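Side-chain contacts in SusD family protein (Bacteroides uniformis, PDB 7KV1), which probably binds beta-glucans at the bacterial cell surface, as a SusD-family glycan-binding protein of a human gut bacterium: residues C123-L126 / L127-D131; N140-L143 / Y144-A148; N501-A505 / K506-I510; L472-A475 / E476-G480. All coordinates share one frame; numbering follows the deposited sequence.

Interaction 1. Residues C123-L126 / L127-D131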
loop_
_atom_site.group_PDB
_atom_site.type_symbol
_atom_site.label_atom_id
_atom_site.label_comp_id
_atom_site.label_asym_id
_atom_site.label_seq_id
_atom_site.Cartn_x
_atom_site.Cartn_y
_atom_site.Cartn_z
ATOM N N CYS A 123 -7.185 0.427 -18.847
ATOM C CA CYS A 123 -8.116 -0.690 -18.547
ATOM C C CYS A 123 -9.364 -0.588 -19.431
ATOM O O CYS A 123 -9.757 -1.625 -20.012
ATOM C CB CYS A 123 -8.475 -0.724 -17.069
ATOM S SG CYS A 123 -7.048 -1.217 -16.075
ATOM N N ASN A 124 -9.999 0.583 -19.484
ATOM C CA ASN A 124 -11.247 0.818 -20.265
ATOM C C ASN A 124 -10.995 0.502 -21.760
ATOM O O ASN A 124 -11.869 -0.127 -22.416
ATOM C CB ASN A 124 -11.783 2.243 -20.090
ATOM C CG ASN A 124 -12.218 2.607 -18.678
ATOM O OD1 ASN A 124 -12.518 1.752 -17.854
ATOM N ND2 ASN A 124 -12.318 3.895 -18.398
ATOM N N ASP A 125 -9.843 0.907 -22.289
ATOM C CA ASP A 125 -9.429 0.634 -23.694
ATOM C C ASP A 125 -9.342 -0.873 -23.943
ATOM O O ASP A 125 -9.957 -1.333 -24.917
ATOM C CB ASP A 125 -8.057 1.225 -23.987
ATOM C CG ASP A 125 -8.087 2.719 -24.248
ATOM O OD1 ASP A 125 -9.173 3.231 -24.638
ATOM O OD2 ASP A 125 -7.021 3.355 -24.066
ATOM N N LEU A 126 -8.575 -1.597 -23.120
ATOM C CA LEU A 126 -8.452 -3.079 -23.205
ATOM C C LEU A 126 -9.865 -3.665 -23.239
ATOM O O LEU A 126 -10.122 -4.503 -24.119
ATOM C CB LEU A 126 -7.609 -3.610 -22.040
ATOM C CG LEU A 126 -7.412 -5.131 -21.914
ATOM C CD1 LEU A 126 -8.699 -5.857 -21.566
ATOM C CD2 LEU A 126 -6.799 -5.735 -23.156
ATOM N N LEU A 127 -10.773 -3.216 -22.366
ATOM C CA LEU A 127 -12.139 -3.781 -22.307
ATOM C C LEU A 127 -12.919 -3.441 -23.588
ATOM O O LEU A 127 -13.681 -4.295 -24.023
ATOM C CB LEU A 127 -12.848 -3.305 -21.034
ATOM C CG LEU A 127 -12.228 -3.881 -19.762
ATOM C CD1 LEU A 127 -12.530 -3.031 -18.538
ATOM C CD2 LEU A 127 -12.674 -5.321 -19.545
ATOM N N LYS A 128 -12.721 -2.267 -24.196
ATOM C CA LYS A 128 -13.339 -1.923 -25.511
ATOM C C LYS A 128 -12.844 -2.915 -26.575
ATOM O O LYS A 128 -13.693 -3.537 -27.224
ATOM C CB LYS A 128 -13.017 -0.476 -25.905
ATOM C CG LYS A 128 -13.695 0.012 -27.181
ATOM C CD LYS A 128 -13.459 1.486 -27.487
ATOM C CE LYS A 128 -12.079 1.759 -28.052
ATOM N NZ LYS A 128 -11.918 3.184 -28.430
ATOM N N TYR A 129 -11.520 -3.088 -26.699
ATOM C CA TYR A 129 -10.834 -3.940 -27.704
ATOM C C TYR A 129 -11.278 -5.407 -27.606
ATOM O O TYR A 129 -11.178 -6.090 -28.653
ATOM C CB TYR A 129 -9.304 -3.921 -27.583
ATOM C CG TYR A 129 -8.632 -2.568 -27.625
ATOM C CD1 TYR A 129 -9.266 -1.451 -28.153
ATOM C CD2 TYR A 129 -7.340 -2.401 -27.139
ATOM C CE1 TYR A 129 -8.656 -0.206 -28.165
ATOM C CE2 TYR A 129 -6.713 -1.165 -27.149
ATOM C CZ TYR A 129 -7.370 -0.061 -27.674
ATOM O OH TYR A 129 -6.780 1.171 -27.687
ATOM N N LEU A 130 -11.722 -5.899 -26.441
ATOM C CA LEU A 130 -11.963 -7.356 -26.245
ATOM C C LEU A 130 -13.113 -7.870 -27.123
ATOM O O LEU A 130 -13.052 -9.051 -27.486
ATOM C CB LEU A 130 -12.215 -7.680 -24.770
ATOM C CG LEU A 130 -10.952 -7.879 -23.929
ATOM C CD1 LEU A 130 -11.313 -8.150 -22.478
ATOM C CD2 LEU A 130 -10.088 -9.013 -24.464
ATOM N N ASP A 131 -14.114 -7.055 -27.472
ATOM C CA ASP A 131 -15.199 -7.503 -28.399
ATOM C C ASP A 131 -14.712 -7.449 -29.867
ATOM O O ASP A 131 -15.192 -8.266 -30.671
ATOM C CB ASP A 131 -16.509 -6.744 -28.159
ATOM C CG ASP A 131 -16.379 -5.244 -28.317
ATOM O OD1 ASP A 131 -15.992 -4.802 -29.427
ATOM O OD2 ASP A 131 -16.635 -4.533 -27.322
#
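Leu126 and Leu130, and beside them Asp125 and Tyr129, pair one helical turn apart in a local i to i+4 contact near the C-terminal end of helix 110-129. The leucines meet through one methyl each, CD1 of Leu126 lying 3.6 Å from CD1 of Leu130. With its CG anti to the backbone N (chi1 177°), Leu126 sends this branch forward along the helix, where it meets Leu130 at a slant. Branched apolar chains suit this buried side, since both leucines also pack on other helices: Leu126 on Ala148 of helix 138-162, Leu130 on Ile47 of helix 44-55. Helix 110-129 packs against both of these helices, consistent with the tetratricopeptide-repeat character of SusD proteins. Round the helix, the Tyr129 ring lies over its own turn. One face receives the carbonyl oxygen Asp125 O, 3.2 Å above the ring plane and shifted toward the rim, while the hydroxyl end reaches the Asp125 side chain, OH to CB being 3.9 Å. The Asp125 carboxylate and the ring point the same way with planes only 7° apart. Asp125 O is also the acceptor for Tyr129 N at 2.9 Å, a nearly straight bond (169° at the hydrogen), so a single oxygen both holds the backbone and touches the ring. A tyrosine fits here because its flat ring can lie along the backbone while it also packs on Ile47 and Ala50. Leu127 rests CD1 against Cys123 O at 3.4 Å, and its backbone N bonds to that same oxygen. Leu130 N makes a weak bond to Leu126 O.

Interaction 2. Residues N140-L143 / Y144-A148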
loop_
_atom_site.group_PDB
_atom_site.type_symbol
_atom_site.label_atom_id
_atom_site.label_comp_id
_atom_site.label_asym_id
_atom_site.label_seq_id
_atom_site.Cartn_x
_atom_site.Cartn_y
_atom_site.Cartn_z
ATOM N N ASN A 140 -9.438 -17.074 -22.731
ATOM C CA ASN A 140 -8.408 -16.010 -22.641
ATOM C C ASN A 140 -9.109 -14.649 -22.566
ATOM O O ASN A 140 -8.606 -13.761 -21.853
ATOM C CB ASN A 140 -7.391 -16.123 -23.776
ATOM C CG ASN A 140 -6.403 -17.246 -23.531
ATOM O OD1 ASN A 140 -5.871 -17.833 -24.467
ATOM N ND2 ASN A 140 -6.148 -17.551 -22.274
ATOM N N ARG A 141 -10.235 -14.496 -23.255
ATOM C CA ARG A 141 -10.979 -13.216 -23.266
ATOM C C ARG A 141 -11.414 -12.906 -21.836
ATOM O O ARG A 141 -11.311 -11.738 -21.433
ATOM C CB ARG A 141 -12.210 -13.255 -24.173
ATOM C CG ARG A 141 -12.760 -11.863 -24.453
ATOM C CD ARG A 141 -14.110 -11.900 -25.116
ATOM N NE ARG A 141 -15.105 -12.568 -24.304
ATOM C CZ ARG A 141 -15.723 -12.031 -23.247
ATOM N NH1 ARG A 141 -15.420 -10.808 -22.830
ATOM N NH2 ARG A 141 -16.635 -12.735 -22.592
ATOM N N LYS A 142 -11.935 -13.912 -21.141
ATOM C CA LYS A 142 -12.468 -13.771 -19.770
ATOM C C LYS A 142 -11.290 -13.444 -18.849
ATOM O O LYS A 142 -11.453 -12.545 -17.993
ATOM C CB LYS A 142 -13.208 -15.033 -19.303
ATOM C CG LYS A 142 -14.594 -15.312 -19.886
ATOM C CD LYS A 142 -15.533 -14.119 -20.039
ATOM C CE LYS A 142 -16.117 -13.578 -18.746
ATOM N NZ LYS A 142 -17.060 -12.453 -18.992
ATOM N N LEU A 143 -10.169 -14.151 -19.008
ATOM C CA LEU A 143 -8.927 -13.897 -18.234
ATOM C C LEU A 143 -8.461 -12.455 -18.467
ATOM O O LEU A 143 -8.144 -11.789 -17.450
ATOM C CB LEU A 143 -7.826 -14.890 -18.600
ATOM C CG LEU A 143 -7.824 -16.200 -17.810
ATOM C CD1 LEU A 143 -6.601 -17.033 -18.182
ATOM C CD2 LEU A 143 -7.839 -15.943 -16.308
ATOM N N TYR A 144 -8.391 -11.988 -19.724
ATOM C CA TYR A 144 -7.904 -10.614 -20.040
ATOM C C TYR A 144 -8.868 -9.593 -19.418
ATOM O O TYR A 144 -8.411 -8.631 -18.786
ATOM C CB TYR A 144 -7.740 -10.358 -21.544
ATOM C CG TYR A 144 -6.816 -11.297 -22.284
ATOM C CD1 TYR A 144 -5.696 -11.864 -21.691
ATOM C CD2 TYR A 144 -7.065 -11.607 -23.612
ATOM C CE1 TYR A 144 -4.856 -12.721 -22.386
ATOM C CE2 TYR A 144 -6.247 -12.473 -24.319
ATOM C CZ TYR A 144 -5.140 -13.035 -23.709
ATOM O OH TYR A 144 -4.345 -13.879 -24.437
ATOM N N GLU A 145 -10.165 -9.857 -19.551
ATOM C CA GLU A 145 -11.265 -9.007 -19.060
ATOM C C GLU A 145 -11.154 -8.841 -17.542
ATOM O O GLU A 145 -11.197 -7.709 -17.059
ATOM C CB GLU A 145 -12.624 -9.636 -19.336
ATOM C CG GLU A 145 -13.749 -8.798 -18.804
ATOM C CD GLU A 145 -15.122 -9.413 -18.892
ATOM O OE1 GLU A 145 -15.268 -10.446 -19.549
ATOM O OE2 GLU A 145 -16.018 -8.864 -18.281
ATOM N N MET A 146 -11.055 -9.950 -16.822
ATOM C CA MET A 146 -11.078 -9.909 -15.347
ATOM C C MET A 146 -9.778 -9.284 -14.838
ATOM O O MET A 146 -9.841 -8.582 -13.829
ATOM C CB MET A 146 -11.326 -11.300 -14.773
ATOM C CG MET A 146 -12.784 -11.752 -14.966
ATOM S SD MET A 146 -14.074 -10.465 -14.819
ATOM C CE MET A 146 -15.506 -11.301 -15.508
ATOM N N GLN A 147 -8.649 -9.483 -15.516
ATOM C CA GLN A 147 -7.382 -8.820 -15.117
ATOM C C GLN A 147 -7.554 -7.300 -15.277
ATOM O O GLN A 147 -7.212 -6.537 -14.347
ATOM C CB GLN A 147 -6.195 -9.335 -15.921
ATOM C CG GLN A 147 -5.635 -10.665 -15.458
ATOM C CD GLN A 147 -4.573 -11.131 -16.427
ATOM O OE1 GLN A 147 -3.442 -10.672 -16.400
ATOM N NE2 GLN A 147 -4.938 -12.061 -17.292
ATOM N N ALA A 148 -8.107 -6.851 -16.397
ATOM C CA ALA A 148 -8.297 -5.406 -16.642
ATOM C C ALA A 148 -9.261 -4.837 -15.593
ATOM O O ALA A 148 -9.008 -3.718 -15.083
ATOM C CB ALA A 148 -8.786 -5.158 -18.050
#
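One carboxylate oxygen, Glu145 OE1, gathers two cationic side chains from the preceding helical turn, making a salt-bridge network with Arg141 and Lys142. Lys142 NZ lies 2.7 Å from Glu145 OE1, on the syn side and 25° out of the carboxylate plane. Its chain gets there by bending at chi2 and chi3, whereas Glu145 stays extended. Arg141 NH1 adds a weak bond to Glu145 OE1 at 3.3 Å, with guanidinium and carboxylate planes 34° apart. Arg141 and Glu145 have further partners, Glu138 and Arg149 respectively, so the network continues along the helix. Long flexible ions suit this partly exposed flank of helix 138-162. Another side of the helix, that of Tyr144, packs against Ile47 and Leu51 of helix 44-55, consistent with the helical, tetratricopeptide-like part of SusD proteins. The Tyr144 ring takes Asn140 O over one face, 3.0 Å above the plane, and Tyr144 OH lies 3.8 Å from Asn140 CB. Further on, Leu143 O accepts two donors from Gln147: the backbone N at 3.1 Å and, weakly, NE2 at 3.2 Å. The amide oxygen of Gln147 instead accepts from Tyr55 and Arg227.

Interaction 3. Residues N501-A505 / K506-I510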
loop_
_atom_site.group_PDB
_atom_site.type_symbol
_atom_site.label_atom_id
_atom_site.label_comp_id
_atom_site.label_asym_id
_atom_site.label_seq_id
_atom_site.Cartn_x
_atom_site.Cartn_y
_atom_site.Cartn_z
ATOM N N ASN A 501 -0.132 19.973 14.004
ATOM C CA ASN A 501 -1.606 19.822 13.898
ATOM C C ASN A 501 -1.969 18.401 14.350
ATOM O O ASN A 501 -1.102 17.476 14.275
ATOM C CB ASN A 501 -2.085 20.208 12.493
ATOM C CG ASN A 501 -1.784 21.655 12.147
ATOM O OD1 ASN A 501 -2.123 22.563 12.896
ATOM N ND2 ASN A 501 -1.120 21.886 11.027
ATOM N N SER A 502 -3.175 18.225 14.880
ATOM C CA SER A 502 -3.779 16.895 15.143
ATOM C C SER A 502 -4.680 16.501 13.967
ATOM O O SER A 502 -5.355 17.363 13.376
ATOM C CB SER A 502 -4.512 16.898 16.434
ATOM O OG SER A 502 -3.621 17.255 17.476
ATOM N N TRP A 503 -4.659 15.238 13.584
ATOM C CA TRP A 503 -5.564 14.735 12.523
ATOM C C TRP A 503 -7.027 14.861 12.966
ATOM O O TRP A 503 -7.338 14.453 14.098
ATOM C CB TRP A 503 -5.245 13.280 12.201
ATOM C CG TRP A 503 -5.963 12.754 10.996
ATOM C CD1 TRP A 503 -5.474 12.684 9.730
ATOM C CD2 TRP A 503 -7.283 12.199 10.947
ATOM N NE1 TRP A 503 -6.389 12.090 8.901
ATOM C CE2 TRP A 503 -7.511 11.775 9.621
ATOM C CE3 TRP A 503 -8.292 11.988 11.896
ATOM C CZ2 TRP A 503 -8.707 11.176 9.204
ATOM C CZ3 TRP A 503 -9.467 11.383 11.490
ATOM C CH2 TRP A 503 -9.683 11.003 10.159
ATOM N N THR A 504 -7.887 15.333 12.069
ATOM C CA THR A 504 -9.365 15.365 12.226
ATOM C C THR A 504 -9.992 14.894 10.913
ATOM O O THR A 504 -9.288 14.774 9.907
ATOM C CB THR A 504 -9.894 16.745 12.643
ATOM O OG1 THR A 504 -9.550 17.662 11.615
ATOM C CG2 THR A 504 -9.321 17.214 13.959
ATOM N N ALA A 505 -11.275 14.563 10.961
ATOM C CA ALA A 505 -12.015 13.879 9.879
ATOM C C ALA A 505 -11.907 14.645 8.568
ATOM O O ALA A 505 -11.904 14.025 7.505
ATOM C CB ALA A 505 -13.468 13.721 10.326
ATOM N N LYS A 506 -11.831 15.971 8.611
ATOM C CA LYS A 506 -11.745 16.748 7.347
ATOM C C LYS A 506 -10.406 16.502 6.622
ATOM O O LYS A 506 -10.315 16.861 5.475
ATOM C CB LYS A 506 -11.946 18.233 7.623
ATOM C CG LYS A 506 -10.882 18.921 8.444
ATOM C CD LYS A 506 -11.247 20.394 8.604
ATOM C CE LYS A 506 -10.288 21.136 9.497
ATOM N NZ LYS A 506 -10.573 22.583 9.399
ATOM N N LYS A 507 -9.413 15.915 7.278
ATOM C CA LYS A 507 -8.091 15.609 6.673
ATOM C C LYS A 507 -8.126 14.237 5.985
ATOM O O LYS A 507 -7.114 13.844 5.428
ATOM C CB LYS A 507 -7.002 15.664 7.749
ATOM C CG LYS A 507 -6.936 16.976 8.531
ATOM C CD LYS A 507 -6.771 18.199 7.643
ATOM C CE LYS A 507 -6.633 19.513 8.409
ATOM N NZ LYS A 507 -6.406 20.629 7.461
ATOM N N LYS A 508 -9.241 13.517 6.054
ATOM C CA LYS A 508 -9.380 12.153 5.498
ATOM C C LYS A 508 -9.274 12.114 3.979
ATOM O O LYS A 508 -8.847 11.074 3.463
ATOM C CB LYS A 508 -10.736 11.570 5.887
ATOM C CG LYS A 508 -10.899 10.107 5.521
ATOM C CD LYS A 508 -12.012 9.425 6.307
ATOM C CE LYS A 508 -12.207 8.005 5.840
ATOM N NZ LYS A 508 -13.178 7.278 6.702
ATOM N N TYR A 509 -9.658 13.173 3.285
ATOM C CA TYR A 509 -9.591 13.275 1.803
ATOM C C TYR A 509 -8.681 14.453 1.474
ATOM O O TYR A 509 -9.031 15.581 1.824
ATOM C CB TYR A 509 -10.994 13.424 1.212
ATOM C CG TYR A 509 -11.943 12.370 1.719
ATOM C CD1 TYR A 509 -11.695 11.033 1.462
ATOM C CD2 TYR A 509 -13.052 12.694 2.471
ATOM C CE1 TYR A 509 -12.532 10.036 1.928
ATOM C CE2 TYR A 509 -13.887 11.709 2.966
ATOM C CZ TYR A 509 -13.643 10.381 2.664
ATOM O OH TYR A 509 -14.447 9.392 3.168
ATOM N N ILE A 510 -7.518 14.186 0.886
ATOM C CA ILE A 510 -6.504 15.247 0.635
ATOM C C ILE A 510 -7.004 16.152 -0.494
ATOM O O ILE A 510 -7.875 15.792 -1.283
ATOM C CB ILE A 510 -5.123 14.619 0.363
ATOM C CG1 ILE A 510 -5.103 13.904 -0.985
ATOM C CG2 ILE A 510 -4.746 13.707 1.520
ATOM C CD1 ILE A 510 -3.775 13.356 -1.374
HETATM O O HOH W 1 -12.917 17.620 10.974
#
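Trp503 and Lys507 meet by a CH-pi contact: Lys507 CB sits over the indole face, 4.1 Å from the centroid of the five-membered ring. CG of Trp503 is anti to its own N (chi1 -171°), which carries the indole forward over the following turn, and the two side chains run past each other in opposite directions. Farther along the indole, Trp503 CZ2 touches Lys508 CB at 3.9 Å. Backbone hydrogen bonds shape that turn, a short 3-10 segment in the loop between helices 487-490 and 514-519. Lys507 N bonds to Thr504 O at 2.9 Å and Lys508 N to Ala505 O at 3.1 Å, both i to i+3 and both from above the carbonyl plane. A water accepts from Lys506 N at 3.1 Å and lies at a weak bonding distance from Thr504 OG1. Among polar ends, Trp503 NE1 bonds to Tyr469, Lys506 NZ pairs with the C-terminal carboxylate of Lys529, and Lys507 NZ bonds to the carbonyls of Tyr101 and Tyr528, with a cation-pi contact to the Tyr528 ring. Lysine suits position 507 for its double nature: its CB lies against the indole while its buried ammonium is satisfied by carbonyl oxygens, which would be expected to favour the charged form.

Interaction 4. Residues L472-A475 / E476-G480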
loop_
_atom_site.group_PDB
_atom_site.type_symbol
_atom_site.label_atom_id
_atom_site.label_comp_id
_atom_site.label_asym_id
_atom_site.label_seq_id
_atom_site.Cartn_x
_atom_site.Cartn_y
_atom_site.Cartn_z
ATOM N N LEU A 472 -5.052 3.677 11.013
ATOM C CA LEU A 472 -5.401 4.668 12.059
ATOM C C LEU A 472 -6.718 5.361 11.658
ATOM O O LEU A 472 -7.576 5.530 12.514
ATOM C CB LEU A 472 -4.273 5.686 12.237
ATOM C CG LEU A 472 -3.044 5.203 12.985
ATOM C CD1 LEU A 472 -1.892 6.194 12.822
ATOM C CD2 LEU A 472 -3.374 4.983 14.445
ATOM N N VAL A 473 -6.915 5.668 10.385
ATOM C CA VAL A 473 -8.128 6.401 9.915
ATOM C C VAL A 473 -9.376 5.531 10.060
ATOM O O VAL A 473 -10.405 6.037 10.563
ATOM C CB VAL A 473 -7.976 6.886 8.473
ATOM C CG1 VAL A 473 -9.294 7.451 7.942
ATOM C CG2 VAL A 473 -6.841 7.901 8.361
ATOM N N ARG A 474 -9.295 4.278 9.621
ATOM C CA ARG A 474 -10.473 3.378 9.629
ATOM C C ARG A 474 -10.853 3.048 11.074
ATOM O O ARG A 474 -12.064 2.747 11.318
ATOM C CB ARG A 474 -10.202 2.156 8.760
ATOM C CG ARG A 474 -9.290 1.105 9.375
ATOM C CD ARG A 474 -8.953 0.052 8.332
ATOM N NE ARG A 474 -8.035 -0.930 8.861
ATOM C CZ ARG A 474 -8.382 -1.928 9.693
ATOM N NH1 ARG A 474 -9.635 -2.063 10.097
ATOM N NH2 ARG A 474 -7.468 -2.795 10.102
ATOM N N ALA A 475 -9.864 3.067 11.977
ATOM C CA ALA A 475 -10.023 2.737 13.412
ATOM C C ALA A 475 -10.910 3.772 14.101
ATOM O O ALA A 475 -11.453 3.442 15.148
ATOM C CB ALA A 475 -8.703 2.597 14.132
ATOM N N GLU A 476 -11.144 4.922 13.486
ATOM C CA GLU A 476 -12.172 5.876 13.968
ATOM C C GLU A 476 -13.551 5.188 14.036
ATOM O O GLU A 476 -14.380 5.635 14.841
ATOM C CB GLU A 476 -12.169 7.157 13.135
ATOM C CG GLU A 476 -10.899 7.968 13.318
ATOM C CD GLU A 476 -10.722 8.517 14.725
ATOM O OE1 GLU A 476 -11.729 8.948 15.310
ATOM O OE2 GLU A 476 -9.605 8.452 15.257
ATOM N N GLY A 477 -13.809 4.174 13.215
ATOM C CA GLY A 477 -15.092 3.479 13.181
ATOM C C GLY A 477 -15.021 2.172 13.955
ATOM O O GLY A 477 -16.005 1.434 13.883
ATOM N N ILE A 478 -13.942 1.897 14.697
ATOM C CA ILE A 478 -13.753 0.579 15.377
ATOM C C ILE A 478 -13.919 0.755 16.886
ATOM O O ILE A 478 -13.014 1.319 17.543
ATOM C CB ILE A 478 -12.393 -0.053 15.054
ATOM C CG1 ILE A 478 -12.232 -0.263 13.548
ATOM C CG2 ILE A 478 -12.230 -1.339 15.868
ATOM C CD1 ILE A 478 -10.893 -0.811 13.163
ATOM N N SER A 479 -15.005 0.187 17.412
ATOM C CA SER A 479 -15.416 0.290 18.834
ATOM C C SER A 479 -14.283 -0.024 19.837
ATOM O O SER A 479 -14.028 0.787 20.778
ATOM C CB SER A 479 -16.625 -0.585 19.064
ATOM O OG SER A 479 -17.200 -0.133 20.246
ATOM N N GLY A 480 -13.601 -1.140 19.708
ATOM C CA GLY A 480 -12.580 -1.470 20.731
ATOM C C GLY A 480 -11.165 -0.995 20.396
ATOM O O GLY A 480 -10.227 -1.542 20.996
#
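The Arg474 guanidinium is the flat group that meets Ile478 here, and the isoleucine tip approaches it obliquely, CD1 lying 3.5 Å from Arg474 NH1. The guanidinium's N-H groups meet acids: NH1 forms a salt bridge with Glu417 and NE one with Asp471, while the NE of Arg458 lies close to NH2, a like charge that these carboxylates probably offset. Arg474 CG stands between the backbone N and the carbonyl carbon (chi1 76°), and from there the chain runs extended to NE. Arginine suits this buried site because its several N-H groups can serve two acids. From Val473 of helix 468-474 onward, three successive backbone bonds run i to i+3. Glu476 N bonds to Val473 O at 3.2 Å, Gly477 N to Arg474 O at 2.9 Å, and Ile478 N to Ala475 O at 3.0 Å. In all three the donor lies above the carbonyl plane, by 66° in the last. Ile478 then turns its side chain back on the turn, CD1 touching Ala475 CA at 3.7 Å and Ala475 CB at 4.2 Å. A small alanine allows this close approach of the branched residue, which also packs on Val451 of helix 451-461. On Glu476, CG lies 3.4 Å from Val473 O, and OE2 bonds to Thr488 OG1.

In the fold
The four contacts form two clusters. Interactions 1 and 2 lie on or beside successive helices, 110-129 and 138-162, with centres 10 Å apart; Leu126 CD1 meets Ala148 CB at 3.6 Å and Leu130 CD1 meets Glu145 CA at 3.5 Å, so leucines of interaction 1 rest on the Glu145 to Ala148 turn of interaction 2. Interactions 3 and 4, centres 14 Å apart, join through Val473, whose CG1 touches Lys508 CE at 3.6 Å and whose CG2 touches Trp503 CZ2 at 3.9 Å. The clusters do not touch: the nearest atoms of interactions 1 and 3 are about 21 Å apart. None of the four contains a residue of the cobalt hexammine pocket, which includes Phe266, Arg267 and Tyr408.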